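Local coordinates for protein iron-only hydrogenase system regulator (Thermotoga maritima, PDB 2NZC) that is of unknown function but probably acts as a regulator in the iron-only hydrogenase system, at residues Y8-V13 against I51-K56; E15-A20 against Q71-R76. All blocks are in the same frame, centred on the assembly; numbering follows the deposited sequence.

Contact 1: residues Y8-V13 against I51-K56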
loop_
_atom_site.group_PDB
_atom_site.type_symbol
_atom_site.label_atom_id
_atom_site.label_comp_id
_atom_site.label_asym_id
_atom_site.label_seq_id
_atom_site.Cartn_x
_atom_site.Cartn_y
_atom_site.Cartn_z
ATOM N N TYR D 8 7.768 -3.276 -13.766
ATOM C CA TYR D 8 7.658 -1.848 -13.989
ATOM C C TYR D 8 6.953 -1.247 -12.824
ATOM O O TYR D 8 6.058 -1.882 -12.208
ATOM C CB TYR D 8 6.870 -1.540 -15.274
ATOM C CG TYR D 8 7.531 -2.072 -16.534
ATOM C CD1 TYR D 8 8.427 -1.292 -17.267
ATOM C CD2 TYR D 8 7.258 -3.354 -16.981
ATOM C CE1 TYR D 8 9.049 -1.806 -18.419
ATOM C CE2 TYR D 8 7.845 -3.875 -18.122
ATOM C CZ TYR D 8 8.739 -3.095 -18.835
ATOM O OH TYR D 8 9.313 -3.621 -19.955
ATOM N N ILE D 9 7.340 -0.008 -12.527
ATOM C CA ILE D 9 6.638 0.820 -11.559
ATOM C C ILE D 9 5.878 1.951 -12.298
ATOM O O ILE D 9 6.446 2.633 -13.180
ATOM C CB ILE D 9 7.653 1.419 -10.578
ATOM C CG1 ILE D 9 8.281 0.310 -9.736
ATOM C CG2 ILE D 9 7.002 2.461 -9.701
ATOM C CD1 ILE D 9 9.761 0.507 -9.528
ATOM N N LEU D 10 4.616 2.165 -11.927
ATOM C CA LEU D 10 3.835 3.269 -12.482
ATOM C C LEU D 10 3.312 4.145 -11.368
ATOM O O LEU D 10 2.733 3.651 -10.389
ATOM C CB LEU D 10 2.653 2.733 -13.274
ATOM C CG LEU D 10 2.923 2.626 -14.764
ATOM C CD1 LEU D 10 3.575 1.299 -14.965
ATOM C CD2 LEU D 10 1.608 2.692 -15.514
ATOM N N THR D 11 3.540 5.437 -11.503
ATOM C CA THR D 11 2.891 6.407 -10.639
ATOM C C THR D 11 1.953 7.255 -11.476
ATOM O O THR D 11 2.358 7.858 -12.502
ATOM C CB THR D 11 3.895 7.304 -9.978
ATOM O OG1 THR D 11 4.606 7.992 -11.011
ATOM C CG2 THR D 11 4.885 6.474 -9.207
ATOM N N ILE D 12 0.703 7.296 -11.036
ATOM C CA ILE D 12 -0.350 8.032 -11.699
ATOM C C ILE D 12 -0.831 9.105 -10.730
ATOM O O ILE D 12 -1.141 8.808 -9.570
ATOM C CB ILE D 12 -1.538 7.097 -12.008
ATOM C CG1 ILE D 12 -1.073 5.892 -12.851
ATOM C CG2 ILE D 12 -2.663 7.845 -12.698
ATOM C CD1 ILE D 12 -2.040 4.769 -12.860
ATOM N N VAL D 13 -0.907 10.341 -11.197
ATOM C CA VAL D 13 -1.538 11.416 -10.432
ATOM C C VAL D 13 -2.811 11.852 -11.176
ATOM O O VAL D 13 -2.751 12.325 -12.318
ATOM C CB VAL D 13 -0.565 12.601 -10.216
ATOM C CG1 VAL D 13 -1.251 13.748 -9.518
ATOM C CG2 VAL D 13 0.665 12.127 -9.398
ATOM N N ILE D 51 -1.911 7.130 -7.426
ATOM C CA ILE D 51 -2.007 5.656 -7.559
ATOM C C ILE D 51 -0.613 5.141 -7.901
ATOM O O ILE D 51 0.045 5.674 -8.829
ATOM C CB ILE D 51 -2.987 5.190 -8.688
ATOM C CG1 ILE D 51 -4.386 5.710 -8.456
ATOM C CG2 ILE D 51 -3.069 3.645 -8.746
ATOM C CD1 ILE D 51 -5.308 5.715 -9.734
ATOM N N PHE D 52 -0.160 4.148 -7.137
ATOM C CA PHE D 52 1.088 3.470 -7.393
ATOM C C PHE D 52 0.734 2.087 -7.883
ATOM O O PHE D 52 -0.129 1.426 -7.281
ATOM C CB PHE D 52 1.896 3.268 -6.105
ATOM C CG PHE D 52 2.262 4.541 -5.371
ATOM C CD1 PHE D 52 3.289 5.349 -5.827
ATOM C CD2 PHE D 52 1.654 4.859 -4.161
ATOM C CE1 PHE D 52 3.663 6.492 -5.115
ATOM C CE2 PHE D 52 2.033 6.011 -3.457
ATOM C CZ PHE D 52 3.022 6.801 -3.940
ATOM N N LEU D 53 1.425 1.633 -8.937
ATOM C CA LEU D 53 1.254 0.271 -9.486
ATOM C C LEU D 53 2.615 -0.397 -9.643
ATOM O O LEU D 53 3.618 0.261 -9.989
ATOM C CB LEU D 53 0.598 0.334 -10.895
ATOM C CG LEU D 53 -0.751 1.057 -11.046
ATOM C CD1 LEU D 53 -1.156 1.050 -12.488
ATOM C CD2 LEU D 53 -1.829 0.305 -10.298
ATOM N N VAL D 54 2.652 -1.694 -9.358
ATOM C CA VAL D 54 3.757 -2.574 -9.768
ATOM C C VAL D 54 3.147 -3.553 -10.779
ATOM O O VAL D 54 2.094 -4.146 -10.509
ATOM C CB VAL D 54 4.375 -3.356 -8.566
ATOM C CG1 VAL D 54 5.551 -4.257 -9.081
ATOM C CG2 VAL D 54 4.900 -2.366 -7.515
ATOM N N LEU D 55 3.785 -3.701 -11.945
ATOM C CA LEU D 55 3.329 -4.653 -12.934
ATOM C C LEU D 55 4.479 -5.559 -13.222
ATOM O O LEU D 55 5.635 -5.155 -13.084
ATOM C CB LEU D 55 2.935 -3.957 -14.241
ATOM C CG LEU D 55 1.613 -3.181 -14.186
ATOM C CD1 LEU D 55 1.859 -1.730 -13.851
ATOM C CD2 LEU D 55 0.892 -3.350 -15.512
ATOM N N LYS D 56 4.179 -6.793 -13.596
ATOM C CA LYS D 56 5.181 -7.620 -14.247
ATOM C C LYS D 56 4.594 -7.987 -15.601
ATOM O O LYS D 56 3.630 -8.734 -15.682
ATOM C CB LYS D 56 5.518 -8.860 -13.436
ATOM C CG LYS D 56 6.748 -9.603 -13.986
ATOM C CD LYS D 56 6.989 -10.898 -13.259
ATOM C CE LYS D 56 8.105 -11.688 -13.908
ATOM N NZ LYS D 56 7.917 -13.134 -13.618
#
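Tyr8 opens the antiparallel pairing of the two central strands, 6-15 and 48-57, in the four-stranded sheet of this ACT-like ferredoxin-type fold. Its N and O both bond to Leu55, with Leu55 N 2.9 Å from Tyr8 O. Ile9 faces Val54 as a non-hydrogen-bonded pair, its CA leaning on Leu53 O in a CA-H...O contact. Leu10 pairs with Leu53 through two further backbone bonds, and the two CB atoms lie side by side at 4.0 Å. Beyond CB, Leu10 crosses to Leu55 instead, CD1 of Leu10 meeting CD1 of Leu55 at 3.7 Å. This face, with Tyr8, Ile12 and Ile51, looks toward the helices; Ile62 of helix 59-69 packs on Leu10. Thr11 and Phe52 share the other face with Ile9 and Val54. There Phe52 stacks on Phe52 of the second subunit, so the sheet also forms part of the subunit interface. With CG2 anti to its carbonyl carbon (chi1 60°), Thr11 brings that methyl to the edge of the Phe52 ring, 3.9 Å from CD1. Ile12 completes the register opposite Ile51, again with two bonds, and crosses diagonally to Leu53, where CD1 of Ile12 meets CD1 of Leu53 at 3.8 Å.

Contact 2: residues E15-A20 against Q71-R76; sequences EDREKA and QISGVR
Glu15 meets Gly74 where two connections of the ACT-like fold come together: the turn from strand 6-15 into helix 18-30, and the type II beta turn Ile72-Val75 that leads into strand 75-81. Around Gly74 the fit is close. Glu15 N gives Gly74 O a nearly straight bond of 3.0 Å, and Glu15 CG lies 3.3 Å from the same oxygen, with the carboxylate carried on past Gly74 CA. Gly74 has a positive phi, which suits a glycine, and a CB there would run into Arg17 NH1 and crowd Glu15 OE1. On the buried side, Ala20 in the first turn of the helix points its CB at the turn and rests 3.7 Å from Ser73 O, while Ile72 packs on Gln23 and Leu27 farther along that helix.

The outer side is polar and more loosely joined across the two segments. Arg17, at the N-cap position of helix 18-30, has CG between its backbone N and carbonyl carbon (chi1 66°), and from there its extended chain doubles back over the turn. NH2 forms a salt bridge with Glu15 OE1 at 2.7 Å, the oxygen lying in the guanidinium plane and offering its anti lone pair, though the angle at the hydrogen is a bent 143°. Replacing Glu15 with an alanine would probably leave the Arg17 guanidinium without this carboxylate mate, free to swing off the turn, and uncover Gly74 CA. Ser73, exposed to solvent, approaches the edge of the guanidinium: with its hydroxyl anti to the backbone N (chi1 -176°), OG stands 3.3 Å from Arg17 NH1.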
loop_
_atom_site.group_PDB
_atom_site.type_symbol
_atom_site.label_atom_id
_atom_site.label_comp_id
_atom_site.label_asym_id
_atom_site.label_seq_id
_atom_site.Cartn_x
_atom_site.Cartn_y
_atom_site.Cartn_z
ATOM N N GLU D 15 -6.565 14.037 -11.223
ATOM C CA GLU D 15 -7.494 15.044 -10.668
ATOM C C GLU D 15 -8.790 14.315 -10.288
ATOM O O GLU D 15 -9.385 13.632 -11.120
ATOM C CB GLU D 15 -7.722 16.184 -11.655
ATOM C CG GLU D 15 -6.409 16.661 -12.274
ATOM C CD GLU D 15 -6.499 17.957 -13.048
ATOM O OE1 GLU D 15 -7.559 18.273 -13.650
ATOM O OE2 GLU D 15 -5.472 18.670 -13.063
ATOM N N ASP D 16 -9.200 14.436 -9.023
ATOM C CA ASP D 16 -10.148 13.489 -8.405
ATOM C C ASP D 16 -11.605 13.782 -8.728
ATOM O O ASP D 16 -12.488 13.591 -7.877
ATOM C CB ASP D 16 -9.948 13.407 -6.875
ATOM C CG ASP D 16 -10.081 11.961 -6.317
ATOM O OD1 ASP D 16 -10.001 10.979 -7.112
ATOM O OD2 ASP D 16 -10.236 11.811 -5.068
ATOM N N ARG D 17 -11.851 14.256 -9.950
ATOM C CA ARG D 17 -13.209 14.413 -10.460
ATOM C C ARG D 17 -13.754 13.074 -10.995
ATOM O O ARG D 17 -13.011 12.084 -11.109
ATOM C CB ARG D 17 -13.275 15.528 -11.510
ATOM C CG ARG D 17 -12.529 15.255 -12.791
ATOM C CD ARG D 17 -12.624 16.450 -13.682
ATOM N NE ARG D 17 -11.933 16.241 -14.947
ATOM C CZ ARG D 17 -10.672 16.594 -15.178
ATOM N NH1 ARG D 17 -10.131 16.364 -16.367
ATOM N NH2 ARG D 17 -9.953 17.176 -14.222
ATOM N N GLU D 18 -15.050 13.050 -11.300
ATOM C CA GLU D 18 -15.750 11.811 -11.641
ATOM C C GLU D 18 -15.194 11.108 -12.885
ATOM O O GLU D 18 -14.755 9.949 -12.795
ATOM C CB GLU D 18 -17.270 12.035 -11.756
ATOM C CG GLU D 18 -17.735 12.674 -13.068
ATOM C CD GLU D 18 -19.160 12.250 -13.454
ATOM O OE1 GLU D 18 -19.950 11.932 -12.537
ATOM O OE2 GLU D 18 -19.498 12.246 -14.676
ATOM N N LYS D 19 -15.192 11.824 -14.016
ATOM C CA LYS D 19 -14.770 11.302 -15.319
ATOM C C LYS D 19 -13.350 10.731 -15.290
ATOM O O LYS D 19 -13.139 9.570 -15.658
ATOM C CB LYS D 19 -14.857 12.404 -16.369
ATOM C CG LYS D 19 -14.827 11.929 -17.818
ATOM C CD LYS D 19 -15.210 13.083 -18.739
ATOM C CE LYS D 19 -15.406 12.647 -20.187
ATOM N NZ LYS D 19 -14.102 12.309 -20.867
ATOM N N ALA D 20 -12.392 11.554 -14.852
ATOM C CA ALA D 20 -10.984 11.157 -14.816
ATOM C C ALA D 20 -10.801 9.876 -14.016
ATOM O O ALA D 20 -10.155 8.943 -14.469
ATOM C CB ALA D 20 -10.121 12.266 -14.258
ATOM N N GLN D 71 -3.629 9.557 -22.488
ATOM C CA GLN D 71 -4.693 10.116 -23.314
ATOM C C GLN D 71 -5.905 10.503 -22.452
ATOM O O GLN D 71 -6.906 10.961 -22.977
ATOM C CB GLN D 71 -5.099 9.133 -24.426
ATOM C CG GLN D 71 -4.012 8.880 -25.487
ATOM C CD GLN D 71 -4.532 8.224 -26.774
ATOM O OE1 GLN D 71 -3.783 7.540 -27.486
ATOM N NE2 GLN D 71 -5.806 8.457 -27.096
ATOM N N ILE D 72 -5.821 10.309 -21.133
ATOM C CA ILE D 72 -6.918 10.701 -20.235
ATOM C C ILE D 72 -6.692 12.085 -19.631
ATOM O O ILE D 72 -5.677 12.315 -18.969
ATOM C CB ILE D 72 -7.159 9.686 -19.098
ATOM C CG1 ILE D 72 -7.508 8.306 -19.672
ATOM C CG2 ILE D 72 -8.284 10.171 -18.177
ATOM C CD1 ILE D 72 -7.531 7.193 -18.643
ATOM N N SER D 73 -7.652 12.983 -19.854
ATOM C CA SER D 73 -7.621 14.348 -19.324
ATOM C C SER D 73 -7.512 14.398 -17.807
ATOM O O SER D 73 -8.273 13.739 -17.092
ATOM C CB SER D 73 -8.859 15.136 -19.789
ATOM O OG SER D 73 -8.814 16.491 -19.365
ATOM N N GLY D 74 -6.545 15.172 -17.324
ATOM C CA GLY D 74 -6.312 15.323 -15.882
ATOM C C GLY D 74 -5.522 14.193 -15.255
ATOM O O GLY D 74 -5.621 13.957 -14.042
ATOM N N VAL D 75 -4.740 13.478 -16.065
ATOM C CA VAL D 75 -3.946 12.362 -15.560
ATOM C C VAL D 75 -2.501 12.542 -15.975
ATOM O O VAL D 75 -2.212 12.744 -17.155
ATOM C CB VAL D 75 -4.470 10.980 -16.083
ATOM C CG1 VAL D 75 -3.499 9.859 -15.736
ATOM C CG2 VAL D 75 -5.851 10.672 -15.516
ATOM N N ARG D 76 -1.593 12.478 -15.010
ATOM C CA ARG D 76 -0.170 12.418 -15.330
ATOM C C ARG D 76 0.379 11.094 -14.910
ATOM O O ARG D 76 0.112 10.636 -13.785
ATOM C CB ARG D 76 0.631 13.503 -14.612
ATOM C CG ARG D 76 0.216 14.922 -14.903
ATOM C CD ARG D 76 1.324 15.884 -14.476
ATOM N NE ARG D 76 1.999 15.433 -13.253
ATOM C CZ ARG D 76 1.686 15.832 -12.021
ATOM N NH1 ARG D 76 2.361 15.355 -10.986
ATOM N NH2 ARG D 76 0.703 16.702 -11.819
#

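In the fold
Contact 1 is core and contact 2 surface, their centres about 16 Å apart, yet strand 6-15 runs through both. In contact 1 it pairs with strand 48-57, giving regular backbone bonding, with one face of apolar side chains against the helices and the other toward the second subunit. Contact 2 takes up its far end, where the chain turns into helix 18-30 beside the start of strand 75-81; one backbone bond across, a salt bridge within 15-20 and a type II turn holding a glycine replace the repeating pairs. Strand 75-81 flanks 6-15 on the edge away from 48-57, and there the contacts meet: Val13 N probably bonds to Arg76 O, and Ile12 CG2 packs against Val75 CG1.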